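Local coordinates for spike protein P1 (Pseudoalteromonas phage pm2, PDB 2VVE) that serves as the receptor-binding spike at the fivefold vertices of the virion, with receptor binding residing in its C-terminal part, at residues A[17-21]-A[242-247]; A[42-48]-A[78-82]; A[127-132]-A[236-241]; A[159-164]-A[197-203]. One frame throughout, in Å; residues are numbered along the deposited sequence.

Overall arrangement
The chain enters interaction 1 at residues 17-21, the end of an outermost jelly-roll strand, but that contact does not close until 242-247. Interaction 2 closes first, returning 78-82 to 42-48 in the other sheet of the same domain. The chain then runs on into the following domain, where 127-132 opens interaction 3. Before that is completed, 159-164 and 197-203 pair in interaction 4; 236-241 next closes interaction 3, and the following residues close interaction 1. The loop of interaction 4 thus lies within that of interaction 3, interaction 1 encloses all the others, and none cross. Interaction 1 touches interactions 2 and 3 directly, while Phe129 and Leu131 of interaction 3 pack on Leu197 and Ile159 of interaction 4.

Interaction 1. Residues A[17-21]-A[242-247]; sequences IPLRD and TVKGYA
Val243 has CG1 between its backbone nitrogen and carbonyl carbon (chi1 64°), which leaves CG2 opposite the nitrogen and carries that methyl to Leu19 and Pro18, while the Arg20 chain runs out extended from CG to NE and brings its guanidinium beside Thr242. These groups sit where the C-terminal strand of the spike returns to the jelly-roll domain: strand 245-253 pairs antiparallel with strand 11-19, an outermost strand of its sheet within this chain. Ile17 and Ala247 form a hydrogen-bonded pair, with the Ile17 N to Ala247 O bond measuring 2.9 Å and the return bond from Ala247 N to Ile17 O the same. Further on, the Leu19 amide gives its hydrogen to Gly245 O, nearly end-on to the carbonyl. The Leu19 carbonyl in turn accepts from Lys244 N at 2.8 Å, an almost straight bond (172°) that holds the turn leading into the strand. On the side of Pro18 and Tyr246, Val243 CG2 lies over one face of the tyrosine ring toward its rim, and also meets Pro18 CB at 3.7 Å. Leu19 points to the other side, where its CD2 approaches Ala247 CB at 4.1 Å. Arg20 NH1 is also hydrogen-bonded to Pro239 O, tying it to the short helix 239-242, which runs into this segment. In the plane of the Arg20 guanidinium, a water accepts from NH1 at 2.6 Å and lies 2.7 Å from Thr242 OG1.

Interaction 2. Residues A[42-48]-A[78-82]; sequences VDIWIGG and VNYWV
Trp81 turns the edge of its indole toward the face of Trp45 in an offset edge-to-face pair, the six-membered rings 5.5 Å apart between centroids and their planes inclined at 74°. The closest approach is CE3 of Trp45 to CE3 of Trp81, 3.7 Å, and this Trp45 atom lies near the plane of the Trp81 ring. At the rim of Trp45, close to its own plane, sit Trp81 O and a water that donates to both Asp43 O and Val82 O. Both indoles leave the sheet in the same direction, side by side, and Trp81 NE1 is held by Asp84. Beneath them, Trp45-Trp81 and Gly47-Asn79 are hydrogen-bonded pairs of two antiparallel strands central to a four-stranded jelly-roll sheet, flanked by strands 24-27 and 62-64. On the opposite face the packing is aliphatic: Val82 CG1 lies against Ile44 CG1 at 3.6 Å, Ile46 CG2 meets Val78 CG1 at 3.6 Å, and Ile44 CD1 reaches Tyr80 CB at 3.8 Å. The Tyr80 hydroxyl continues past this layer to Arg20 N. At the far end Asn79 ND2 donates to Gly48 O at 3.0 Å, coming from above the carbonyl plane by 59° and not on a lone pair. Ile46 also faces another chain: its carbonyl is hydrogen-bonded to Ser14 OG of the second subunit, and its side chain packs on Leu250 of that subunit.

Interaction 3. Residues A[127-132]-A[236-241]; sequences VPFSLK and SDDPLL
A single carboxylate, that of Asp238, grips both segments at once. Its OD2 accepts the Ser130 amide at 2.9 Å, while OD1 takes Leu240 N at 2.9 Å, the capping bond of an N-cap residue at the start of a short, weakly bonded helix. Both oxygens are met on their anti sides, somewhat out of the carboxylate plane, and a water donating to OD2 and Pro128 O adds another link. With CG turned opposite its own backbone nitrogen (chi1 -170°), Asp238 directs the group at the strand. Just before it, Ser236 OG donates to Ser130 O at 2.7 Å and accepts from Asp238 N, closing an ST turn; one hydroxyl thus shapes the turn and fixes it to the strand. Farther along, the extended Lys132 chain ends in a salt bridge, NZ meeting Asp237 OD1 at 2.9 Å on its syn lone pair. On the apolar side, Leu241 CD2 presses against Phe129 CG at 3.5 Å, and Leu240 CD1 touches Val127 CG1 at 3.7 Å. The helix start therefore rests on strand 129-137, which lies between strands 229-236 and 189-195 in its sheet, while Leu241 also packs on Phe90 of strand 88-91.

Interaction 4. Residues A[159-164]-A[197-203]; sequences ITEGDE and LSAGVHR
Ile159 sets its CG2 methyl against His202 CB at 4.0 Å, crossing it at about a right angle. Thr160 follows and does most of the joining of antiparallel strands 151-160 and 200-208 here. Its amide donates to Arg203 O at 3.0 Å, and its hydroxyl, lying between the backbone nitrogen and carbonyl carbon (chi1 57°), takes the hydrogen of Arg203 N at 3.0 Å while giving its own to Gly162 O. The chain then curls around the His202 imidazole: Thr160 O receives ND1 at 2.8 Å, in the ring plane though above the plane of the carbonyl, and Glu161 O stands at the ring edge, 3.3 Å from CE1. Asp163 brings its CA to Val201 O in a CA-H...O contact. Glu164 has its CB over one face of the Arg203 guanidinium, CB to CZ 3.9 Å, and a bend at chi2 (-82°) turns its carboxylate to Val201; that guanidinium has its salt bridges with Asp117 and Glu109 instead. The other imidazole nitrogen, His202 NE2, donates to Ser198 O at 2.7 Å. Since backbone carbonyls can only accept, donation from both nitrogens would require hydrogens on each, consistent with a His202 ring that is positively charged in the crystal.

Interaction 1. Residues A[17-21]-A[242-247]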
loop_
_atom_site.group_PDB
_atom_site.type_symbol
_atom_site.label_atom_id
_atom_site.label_comp_id
_atom_site.label_asym_id
_atom_site.label_seq_id
_atom_site.Cartn_x
_atom_site.Cartn_y
_atom_site.Cartn_z
ATOM N N ILE A 17 -21.227 1.249 14.621
ATOM C CA ILE A 17 -22.334 2.163 14.295
ATOM C C ILE A 17 -22.845 1.914 12.872
ATOM O O ILE A 17 -22.052 1.892 11.917
ATOM C CB ILE A 17 -21.937 3.645 14.448
ATOM C CG1 ILE A 17 -21.759 4.014 15.928
ATOM C CG2 ILE A 17 -22.993 4.571 13.792
ATOM C CD1 ILE A 17 -20.980 5.320 16.145
ATOM N N PRO A 18 -24.171 1.735 12.725
ATOM C CA PRO A 18 -24.724 1.576 11.386
ATOM C C PRO A 18 -24.716 2.915 10.667
ATOM O O PRO A 18 -25.301 3.887 11.149
ATOM C CB PRO A 18 -26.157 1.099 11.643
ATOM C CG PRO A 18 -26.510 1.703 12.973
ATOM C CD PRO A 18 -25.223 1.706 13.766
ATOM N N LEU A 19 -24.019 2.970 9.537
ATOM C CA LEU A 19 -23.952 4.205 8.756
ATOM C C LEU A 19 -25.127 4.291 7.775
ATOM O O LEU A 19 -25.266 3.446 6.894
ATOM C CB LEU A 19 -22.629 4.278 8.000
ATOM C CG LEU A 19 -21.341 4.311 8.835
ATOM C CD1 LEU A 19 -20.136 4.089 7.932
ATOM C CD2 LEU A 19 -21.216 5.645 9.581
ATOM N N ARG A 20 -25.974 5.308 7.938
ATOM C CA ARG A 20 -27.167 5.411 7.108
ATOM C C ARG A 20 -27.099 6.692 6.265
ATOM O O ARG A 20 -26.034 7.287 6.157
ATOM C CB ARG A 20 -28.428 5.278 7.970
ATOM C CG ARG A 20 -28.431 3.968 8.770
ATOM C CD ARG A 20 -29.793 3.638 9.363
ATOM N NE ARG A 20 -29.760 2.350 10.060
ATOM C CZ ARG A 20 -29.872 1.157 9.471
ATOM N NH1 ARG A 20 -30.034 1.056 8.152
ATOM N NH2 ARG A 20 -29.817 0.050 10.205
ATOM N N ASP A 21 -28.208 7.089 5.652
ATOM C CA ASP A 21 -28.187 8.134 4.630
ATOM C C ASP A 21 -28.410 9.548 5.153
ATOM O O ASP A 21 -29.070 9.760 6.176
ATOM C CB ASP A 21 -29.242 7.839 3.553
ATOM C CG ASP A 21 -30.653 7.752 4.132
ATOM O OD1 ASP A 21 -30.866 6.982 5.099
ATOM O OD2 ASP A 21 -31.542 8.457 3.637
ATOM N N THR A 242 -29.714 -1.693 3.879
ATOM C CA THR A 242 -29.755 -0.286 3.503
ATOM C C THR A 242 -28.630 0.488 4.191
ATOM O O THR A 242 -28.246 1.546 3.720
ATOM C CB THR A 242 -31.114 0.372 3.786
ATOM O OG1 THR A 242 -31.387 0.362 5.196
ATOM C CG2 THR A 242 -32.223 -0.379 3.056
ATOM N N VAL A 243 -28.134 -0.048 5.305
ATOM C CA VAL A 243 -26.941 0.466 5.987
ATOM C C VAL A 243 -25.774 0.441 4.984
ATOM O O VAL A 243 -25.615 -0.522 4.230
ATOM C CB VAL A 243 -26.645 -0.366 7.281
ATOM C CG1 VAL A 243 -26.304 -1.824 6.956
ATOM C CG2 VAL A 243 -25.542 0.254 8.120
ATOM N N LYS A 244 -25.000 1.517 4.945
ATOM C CA LYS A 244 -23.910 1.669 3.969
ATOM C C LYS A 244 -22.639 0.953 4.441
ATOM O O LYS A 244 -21.690 0.741 3.681
ATOM C CB LYS A 244 -23.639 3.151 3.698
ATOM C CG LYS A 244 -24.889 4.014 3.431
ATOM C CD LYS A 244 -25.731 3.495 2.268
ATOM C CE LYS A 244 -27.142 4.064 2.320
ATOM N NZ LYS A 244 -28.058 3.282 1.438
ATOM N N GLY A 245 -22.643 0.585 5.712
ATOM C CA GLY A 245 -21.530 -0.111 6.312
ATOM C C GLY A 245 -21.585 0.148 7.789
ATOM O O GLY A 245 -22.407 0.950 8.264
ATOM N N TYR A 246 -20.717 -0.533 8.521
ATOM C CA TYR A 246 -20.636 -0.337 9.953
ATOM C C TYR A 246 -19.289 0.277 10.291
ATOM O O TYR A 246 -18.245 -0.291 9.961
ATOM C CB TYR A 246 -20.862 -1.661 10.691
ATOM C CG TYR A 246 -22.248 -2.221 10.455
ATOM C CD1 TYR A 246 -22.530 -2.980 9.319
ATOM C CD2 TYR A 246 -23.285 -1.956 11.341
ATOM C CE1 TYR A 246 -23.815 -3.477 9.077
ATOM C CE2 TYR A 246 -24.575 -2.461 11.114
ATOM C CZ TYR A 246 -24.827 -3.215 9.990
ATOM O OH TYR A 246 -26.099 -3.696 9.774
ATOM N N ALA A 247 -19.332 1.446 10.924
ATOM C CA ALA A 247 -18.128 2.113 11.421
ATOM C C ALA A 247 -17.685 1.442 12.709
ATOM O O ALA A 247 -18.506 1.139 13.569
ATOM C CB ALA A 247 -18.396 3.596 11.660
HETATM O O HOH W 1 -30.526 2.693 6.207
#

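Interaction 2. Residues A[42-48]-A[78-82]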
loop_
_atom_site.group_PDB
_atom_site.type_symbol
_atom_site.label_atom_id
_atom_site.label_comp_id
_atom_site.label_asym_id
_atom_site.label_seq_id
_atom_site.Cartn_x
_atom_site.Cartn_y
_atom_site.Cartn_z
ATOM N N VAL A 42 -16.299 2.783 4.326
ATOM C CA VAL A 42 -16.555 3.629 3.156
ATOM C C VAL A 42 -16.016 5.029 3.416
ATOM O O VAL A 42 -15.881 5.440 4.585
ATOM C CB VAL A 42 -18.080 3.674 2.796
ATOM C CG1 VAL A 42 -18.588 2.275 2.435
ATOM C CG2 VAL A 42 -18.918 4.252 3.947
ATOM N N ASP A 43 -15.713 5.769 2.341
ATOM C CA ASP A 43 -15.362 7.190 2.502
ATOM C C ASP A 43 -16.435 7.897 3.329
ATOM O O ASP A 43 -17.648 7.708 3.109
ATOM C CB ASP A 43 -15.242 7.898 1.155
ATOM C CG ASP A 43 -14.064 7.415 0.319
ATOM O OD1 ASP A 43 -13.181 6.680 0.811
ATOM O OD2 ASP A 43 -14.022 7.804 -0.861
ATOM N N ILE A 44 -15.996 8.710 4.279
ATOM C CA ILE A 44 -16.915 9.301 5.242
ATOM C C ILE A 44 -16.550 10.773 5.462
ATOM O O ILE A 44 -15.381 11.119 5.631
ATOM C CB ILE A 44 -16.924 8.513 6.595
ATOM C CG1 ILE A 44 -18.061 9.006 7.510
ATOM C CG2 ILE A 44 -15.535 8.560 7.312
ATOM C CD1 ILE A 44 -18.299 8.142 8.745
ATOM N N TRP A 45 -17.568 11.622 5.464
ATOM C CA TRP A 45 -17.373 13.042 5.661
ATOM C C TRP A 45 -17.760 13.349 7.103
ATOM O O TRP A 45 -18.808 12.891 7.565
ATOM C CB TRP A 45 -18.188 13.820 4.627
ATOM C CG TRP A 45 -17.511 13.864 3.270
ATOM C CD1 TRP A 45 -16.802 14.917 2.736
ATOM C CD2 TRP A 45 -17.464 12.818 2.290
ATOM N NE1 TRP A 45 -16.329 14.589 1.486
ATOM C CE2 TRP A 45 -16.713 13.306 1.189
ATOM C CE3 TRP A 45 -17.976 11.512 2.236
ATOM C CZ2 TRP A 45 -16.472 12.537 0.043
ATOM C CZ3 TRP A 45 -17.727 10.744 1.094
ATOM C CH2 TRP A 45 -16.981 11.266 0.012
ATOM N N ILE A 46 -16.887 14.060 7.814
ATOM C CA ILE A 46 -17.028 14.293 9.258
ATOM C C ILE A 46 -17.022 15.797 9.529
ATOM O O ILE A 46 -16.203 16.537 8.973
ATOM C CB ILE A 46 -15.893 13.608 10.070
ATOM C CG1 ILE A 46 -15.913 12.078 9.865
ATOM C CG2 ILE A 46 -15.995 13.943 11.558
ATOM C CD1 ILE A 46 -17.111 11.358 10.528
ATOM N N GLY A 47 -17.933 16.233 10.383
ATOM C CA GLY A 47 -18.057 17.654 10.711
ATOM C C GLY A 47 -18.858 17.934 11.965
ATOM O O GLY A 47 -19.390 17.017 12.612
ATOM N N GLY A 48 -18.970 19.225 12.272
ATOM C CA GLY A 48 -19.707 19.708 13.434
ATOM C C GLY A 48 -21.151 19.996 13.097
ATOM O O GLY A 48 -21.674 19.513 12.100
ATOM N N VAL A 78 -20.833 15.081 16.945
ATOM C CA VAL A 78 -20.057 14.949 15.715
ATOM C C VAL A 78 -20.990 14.320 14.675
ATOM O O VAL A 78 -21.649 13.319 14.956
ATOM C CB VAL A 78 -18.798 14.073 15.907
ATOM C CG1 VAL A 78 -18.009 13.951 14.579
ATOM C CG2 VAL A 78 -17.874 14.668 16.991
ATOM N N ASN A 79 -21.049 14.930 13.498
ATOM C CA ASN A 79 -21.908 14.450 12.393
ATOM C C ASN A 79 -21.140 13.750 11.291
ATOM O O ASN A 79 -19.971 14.053 11.060
ATOM C CB ASN A 79 -22.655 15.639 11.789
ATOM C CG ASN A 79 -23.703 16.201 12.730
ATOM O OD1 ASN A 79 -24.438 15.453 13.362
ATOM N ND2 ASN A 79 -23.773 17.528 12.831
ATOM N N TYR A 80 -21.813 12.832 10.587
ATOM C CA TYR A 80 -21.221 12.175 9.435
ATOM C C TYR A 80 -22.149 12.266 8.215
ATOM O O TYR A 80 -23.353 12.505 8.356
ATOM C CB TYR A 80 -20.861 10.702 9.728
ATOM C CG TYR A 80 -22.064 9.769 9.782
ATOM C CD1 TYR A 80 -22.700 9.502 10.989
ATOM C CD2 TYR A 80 -22.550 9.160 8.628
ATOM C CE1 TYR A 80 -23.819 8.642 11.051
ATOM C CE2 TYR A 80 -23.683 8.300 8.672
ATOM C CZ TYR A 80 -24.301 8.058 9.893
ATOM O OH TYR A 80 -25.403 7.232 9.977
ATOM N N TRP A 81 -21.562 12.075 7.033
ATOM C CA TRP A 81 -22.306 11.808 5.802
ATOM C C TRP A 81 -21.535 10.782 4.968
ATOM O O TRP A 81 -20.304 10.886 4.834
ATOM C CB TRP A 81 -22.487 13.099 4.996
ATOM C CG TRP A 81 -23.301 12.924 3.732
ATOM C CD1 TRP A 81 -24.632 13.152 3.587
ATOM C CD2 TRP A 81 -22.824 12.489 2.445
ATOM N NE1 TRP A 81 -25.032 12.885 2.287
ATOM C CE2 TRP A 81 -23.937 12.473 1.569
ATOM C CE3 TRP A 81 -21.569 12.106 1.950
ATOM C CZ2 TRP A 81 -23.830 12.103 0.227
ATOM C CZ3 TRP A 81 -21.470 11.727 0.610
ATOM C CH2 TRP A 81 -22.595 11.732 -0.234
ATOM N N VAL A 82 -22.248 9.800 4.415
ATOM C CA VAL A 82 -21.636 8.822 3.501
ATOM C C VAL A 82 -22.403 8.690 2.190
ATOM O O VAL A 82 -21.837 8.319 1.168
ATOM C CB VAL A 82 -21.466 7.403 4.137
ATOM C CG1 VAL A 82 -20.463 7.440 5.289
ATOM C CG2 VAL A 82 -22.817 6.817 4.582
HETATM O O HOH W 2 -19.327 7.197 1.049
#

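Interaction 3. Residues A[127-132]-A[236-241]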
loop_
_atom_site.group_PDB
_atom_site.type_symbol
_atom_site.label_atom_id
_atom_site.label_comp_id
_atom_site.label_asym_id
_atom_site.label_seq_id
_atom_site.Cartn_x
_atom_site.Cartn_y
_atom_site.Cartn_z
ATOM N N VAL A 127 -26.971 -13.873 9.034
ATOM C CA VAL A 127 -28.189 -13.152 9.424
ATOM C C VAL A 127 -29.124 -13.039 8.211
ATOM O O VAL A 127 -28.731 -12.486 7.182
ATOM C CB VAL A 127 -27.873 -11.737 9.982
ATOM C CG1 VAL A 127 -29.163 -10.973 10.278
ATOM C CG2 VAL A 127 -26.998 -11.811 11.239
ATOM N N PRO A 128 -30.360 -13.572 8.318
ATOM C CA PRO A 128 -31.278 -13.511 7.171
ATOM C C PRO A 128 -31.666 -12.080 6.805
ATOM O O PRO A 128 -31.854 -11.230 7.691
ATOM C CB PRO A 128 -32.510 -14.292 7.646
ATOM C CG PRO A 128 -32.033 -15.101 8.851
ATOM C CD PRO A 128 -30.959 -14.266 9.475
ATOM N N PHE A 129 -31.794 -11.824 5.506
ATOM C CA PHE A 129 -32.167 -10.503 5.017
ATOM C C PHE A 129 -33.049 -10.599 3.781
ATOM O O PHE A 129 -33.017 -11.600 3.062
ATOM C CB PHE A 129 -30.922 -9.658 4.726
ATOM C CG PHE A 129 -30.079 -10.179 3.594
ATOM C CD1 PHE A 129 -30.309 -9.754 2.287
ATOM C CD2 PHE A 129 -29.048 -11.092 3.836
ATOM C CE1 PHE A 129 -29.530 -10.231 1.228
ATOM C CE2 PHE A 129 -28.263 -11.580 2.788
ATOM C CZ PHE A 129 -28.504 -11.148 1.480
ATOM N N SER A 130 -33.845 -9.559 3.561
ATOM C CA SER A 130 -34.744 -9.492 2.402
ATOM C C SER A 130 -34.019 -9.024 1.146
ATOM O O SER A 130 -33.394 -7.964 1.141
ATOM C CB SER A 130 -35.919 -8.553 2.691
ATOM O OG SER A 130 -36.728 -8.374 1.534
ATOM N N LEU A 131 -34.117 -9.824 0.084
ATOM C CA LEU A 131 -33.652 -9.426 -1.239
ATOM C C LEU A 131 -34.835 -9.423 -2.193
ATOM O O LEU A 131 -35.543 -10.427 -2.333
ATOM C CB LEU A 131 -32.552 -10.371 -1.740
ATOM C CG LEU A 131 -31.814 -10.050 -3.049
ATOM C CD1 LEU A 131 -31.109 -8.700 -2.992
ATOM C CD2 LEU A 131 -30.803 -11.145 -3.366
ATOM N N LYS A 132 -35.036 -8.291 -2.855
ATOM C CA LYS A 132 -36.203 -8.097 -3.698
ATOM C C LYS A 132 -35.837 -7.705 -5.116
ATOM O O LYS A 132 -34.739 -7.217 -5.375
ATOM C CB LYS A 132 -37.100 -7.012 -3.109
ATOM C CG LYS A 132 -37.778 -7.374 -1.795
ATOM C CD LYS A 132 -38.561 -6.172 -1.291
ATOM C CE LYS A 132 -39.169 -6.412 0.088
ATOM N NZ LYS A 132 -39.787 -5.156 0.643
ATOM N N SER A 236 -32.910 -3.840 -1.906
ATOM C CA SER A 236 -33.364 -4.262 -0.597
ATOM C C SER A 236 -33.748 -3.020 0.194
ATOM O O SER A 236 -33.026 -2.027 0.161
ATOM C CB SER A 236 -32.259 -5.026 0.128
ATOM O OG SER A 236 -32.671 -5.410 1.436
ATOM N N ASP A 237 -34.883 -3.078 0.881
ATOM C CA ASP A 237 -35.237 -2.034 1.851
ATOM C C ASP A 237 -35.137 -2.567 3.280
ATOM O O ASP A 237 -35.590 -1.932 4.224
ATOM C CB ASP A 237 -36.604 -1.409 1.562
ATOM C CG ASP A 237 -37.658 -2.429 1.203
ATOM O OD1 ASP A 237 -37.573 -3.594 1.650
ATOM O OD2 ASP A 237 -38.582 -2.050 0.459
ATOM N N ASP A 238 -34.515 -3.735 3.415
ATOM C CA ASP A 238 -34.193 -4.307 4.714
ATOM C C ASP A 238 -33.141 -3.431 5.409
ATOM O O ASP A 238 -32.063 -3.204 4.850
ATOM C CB ASP A 238 -33.633 -5.714 4.518
ATOM C CG ASP A 238 -33.504 -6.489 5.822
ATOM O OD1 ASP A 238 -33.081 -5.911 6.844
ATOM O OD2 ASP A 238 -33.818 -7.693 5.823
ATOM N N PRO A 239 -33.433 -2.966 6.645
ATOM C CA PRO A 239 -32.497 -2.105 7.392
ATOM C C PRO A 239 -31.080 -2.684 7.539
ATOM O O PRO A 239 -30.112 -1.935 7.708
ATOM C CB PRO A 239 -33.156 -1.983 8.776
ATOM C CG PRO A 239 -34.604 -2.264 8.548
ATOM C CD PRO A 239 -34.683 -3.215 7.391
ATOM N N LEU A 240 -30.954 -4.006 7.477
ATOM C CA LEU A 240 -29.629 -4.642 7.521
ATOM C C LEU A 240 -28.815 -4.421 6.240
ATOM O O LEU A 240 -27.596 -4.586 6.240
ATOM C CB LEU A 240 -29.769 -6.142 7.760
ATOM C CG LEU A 240 -30.417 -6.623 9.055
ATOM C CD1 LEU A 240 -30.931 -8.055 8.860
ATOM C CD2 LEU A 240 -29.444 -6.519 10.230
ATOM N N LEU A 241 -29.492 -4.090 5.142
ATOM C CA LEU A 241 -28.828 -3.942 3.847
ATOM C C LEU A 241 -28.788 -2.502 3.376
ATOM O O LEU A 241 -27.937 -2.133 2.558
ATOM C CB LEU A 241 -29.505 -4.810 2.782
ATOM C CG LEU A 241 -28.992 -6.242 2.597
ATOM C CD1 LEU A 241 -27.652 -6.265 1.881
ATOM C CD2 LEU A 241 -28.876 -6.954 3.933
HETATM O O HOH W 3 -34.095 -9.286 7.961
HETATM O O HOH W 4 -36.049 -5.652 1.029
#

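Interaction 4. Residues A[159-164]-A[197-203]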
loop_
_atom_site.group_PDB
_atom_site.type_symbol
_atom_site.label_atom_id
_atom_site.label_comp_id
_atom_site.label_asym_id
_atom_site.label_seq_id
_atom_site.Cartn_x
_atom_site.Cartn_y
_atom_site.Cartn_z
ATOM N N ILE A 159 -27.516 -17.732 -6.385
ATOM C CA ILE A 159 -26.506 -17.098 -5.534
ATOM C C ILE A 159 -25.433 -18.105 -5.114
ATOM O O ILE A 159 -25.750 -19.224 -4.698
ATOM C CB ILE A 159 -27.141 -16.451 -4.272
ATOM C CG1 ILE A 159 -28.335 -15.560 -4.662
ATOM C CG2 ILE A 159 -26.080 -15.670 -3.462
ATOM C CD1 ILE A 159 -28.988 -14.815 -3.484
ATOM N N THR A 160 -24.163 -17.711 -5.192
ATOM C CA THR A 160 -23.091 -18.618 -4.751
ATOM C C THR A 160 -23.245 -18.865 -3.234
ATOM O O THR A 160 -23.512 -17.935 -2.480
ATOM C CB THR A 160 -21.679 -18.061 -5.067
ATOM O OG1 THR A 160 -21.523 -16.779 -4.461
ATOM C CG2 THR A 160 -21.457 -17.926 -6.590
ATOM N N GLU A 161 -23.120 -20.115 -2.796
ATOM C CA GLU A 161 -23.214 -20.412 -1.355
ATOM C C GLU A 161 -21.890 -20.111 -0.668
ATOM O O GLU A 161 -21.857 -19.708 0.499
ATOM C CB GLU A 161 -23.643 -21.859 -1.087
ATOM C CG GLU A 161 -24.019 -22.096 0.386
ATOM C CD GLU A 161 -24.804 -23.369 0.612
ATOM O OE1 GLU A 161 -24.266 -24.462 0.321
ATOM O OE2 GLU A 161 -25.959 -23.276 1.094
ATOM N N GLY A 162 -20.798 -20.336 -1.391
ATOM C CA GLY A 162 -19.503 -19.811 -0.990
ATOM C C GLY A 162 -19.319 -18.453 -1.638
ATOM O O GLY A 162 -20.294 -17.812 -2.061
ATOM N N ASP A 163 -18.069 -18.017 -1.743
ATOM C CA ASP A 163 -17.779 -16.700 -2.305
ATOM C C ASP A 163 -17.792 -16.715 -3.840
ATOM O O ASP A 163 -18.176 -17.715 -4.451
ATOM C CB ASP A 163 -16.463 -16.142 -1.746
ATOM C CG ASP A 163 -15.267 -17.034 -2.032
ATOM O OD1 ASP A 163 -15.354 -17.929 -2.900
ATOM O OD2 ASP A 163 -14.223 -16.829 -1.380
ATOM N N GLU A 164 -17.369 -15.611 -4.456
ATOM C CA GLU A 164 -17.421 -15.468 -5.913
ATOM C C GLU A 164 -16.449 -16.399 -6.664
ATOM O O GLU A 164 -16.532 -16.522 -7.890
ATOM C CB GLU A 164 -17.246 -13.994 -6.328
ATOM C CG GLU A 164 -15.807 -13.452 -6.277
ATOM C CD GLU A 164 -15.359 -13.017 -4.883
ATOM O OE1 GLU A 164 -14.594 -12.031 -4.795
ATOM O OE2 GLU A 164 -15.757 -13.650 -3.880
ATOM N N LEU A 197 -26.647 -15.610 4.354
ATOM C CA LEU A 197 -25.308 -15.771 3.780
ATOM C C LEU A 197 -24.175 -15.615 4.784
ATOM O O LEU A 197 -24.247 -14.805 5.698
ATOM C CB LEU A 197 -25.095 -14.770 2.642
ATOM C CG LEU A 197 -26.073 -14.788 1.458
ATOM C CD1 LEU A 197 -25.802 -13.621 0.516
ATOM C CD2 LEU A 197 -26.066 -16.123 0.700
ATOM N N SER A 198 -23.116 -16.396 4.577
ATOM C CA SER A 198 -21.871 -16.237 5.319
ATOM C C SER A 198 -21.196 -14.925 4.945
ATOM O O SER A 198 -21.409 -14.399 3.844
ATOM C CB SER A 198 -20.936 -17.405 5.008
ATOM O OG SER A 198 -20.789 -17.552 3.612
ATOM N N ALA A 199 -20.386 -14.401 5.862
ATOM C CA ALA A 199 -19.627 -13.179 5.618
ATOM C C ALA A 199 -18.774 -13.349 4.373
ATOM O O ALA A 199 -18.284 -14.448 4.082
ATOM C CB ALA A 199 -18.756 -12.833 6.818
ATOM N N GLY A 200 -18.614 -12.261 3.632
ATOM C CA GLY A 200 -17.849 -12.295 2.395
ATOM C C GLY A 200 -18.686 -11.983 1.175
ATOM O O GLY A 200 -19.877 -11.669 1.276
ATOM N N VAL A 201 -18.054 -12.088 0.014
ATOM C CA VAL A 201 -18.684 -11.730 -1.238
ATOM C C VAL A 201 -19.464 -12.927 -1.773
ATOM O O VAL A 201 -18.961 -14.053 -1.781
ATOM C CB VAL A 201 -17.632 -11.234 -2.262
ATOM C CG1 VAL A 201 -18.253 -10.970 -3.615
ATOM C CG2 VAL A 201 -16.927 -9.985 -1.737
ATOM N N HIS A 202 -20.701 -12.677 -2.192
ATOM C CA HIS A 202 -21.520 -13.675 -2.857
ATOM C C HIS A 202 -21.988 -13.078 -4.181
ATOM O O HIS A 202 -22.364 -11.906 -4.255
ATOM C CB HIS A 202 -22.737 -14.077 -2.013
ATOM C CG HIS A 202 -22.376 -14.761 -0.729
ATOM N ND1 HIS A 202 -22.364 -16.131 -0.598
ATOM C CD2 HIS A 202 -21.973 -14.264 0.468
ATOM C CE1 HIS A 202 -21.992 -16.454 0.627
ATOM N NE2 HIS A 202 -21.744 -15.339 1.294
ATOM N N ARG A 203 -21.937 -13.892 -5.220
ATOM C CA ARG A 203 -22.326 -13.457 -6.566
ATOM C C ARG A 203 -23.758 -13.902 -6.852
ATOM O O ARG A 203 -24.137 -15.046 -6.553
ATOM C CB ARG A 203 -21.367 -14.015 -7.615
ATOM C CG ARG A 203 -21.607 -13.528 -9.041
ATOM C CD ARG A 203 -20.301 -13.563 -9.831
ATOM N NE ARG A 203 -19.371 -12.532 -9.337
ATOM C CZ ARG A 203 -18.120 -12.371 -9.759
ATOM N NH1 ARG A 203 -17.624 -13.178 -10.681
ATOM N NH2 ARG A 203 -17.364 -11.394 -9.252
HETATM O O HOH W 5 -23.429 -18.630 2.435
#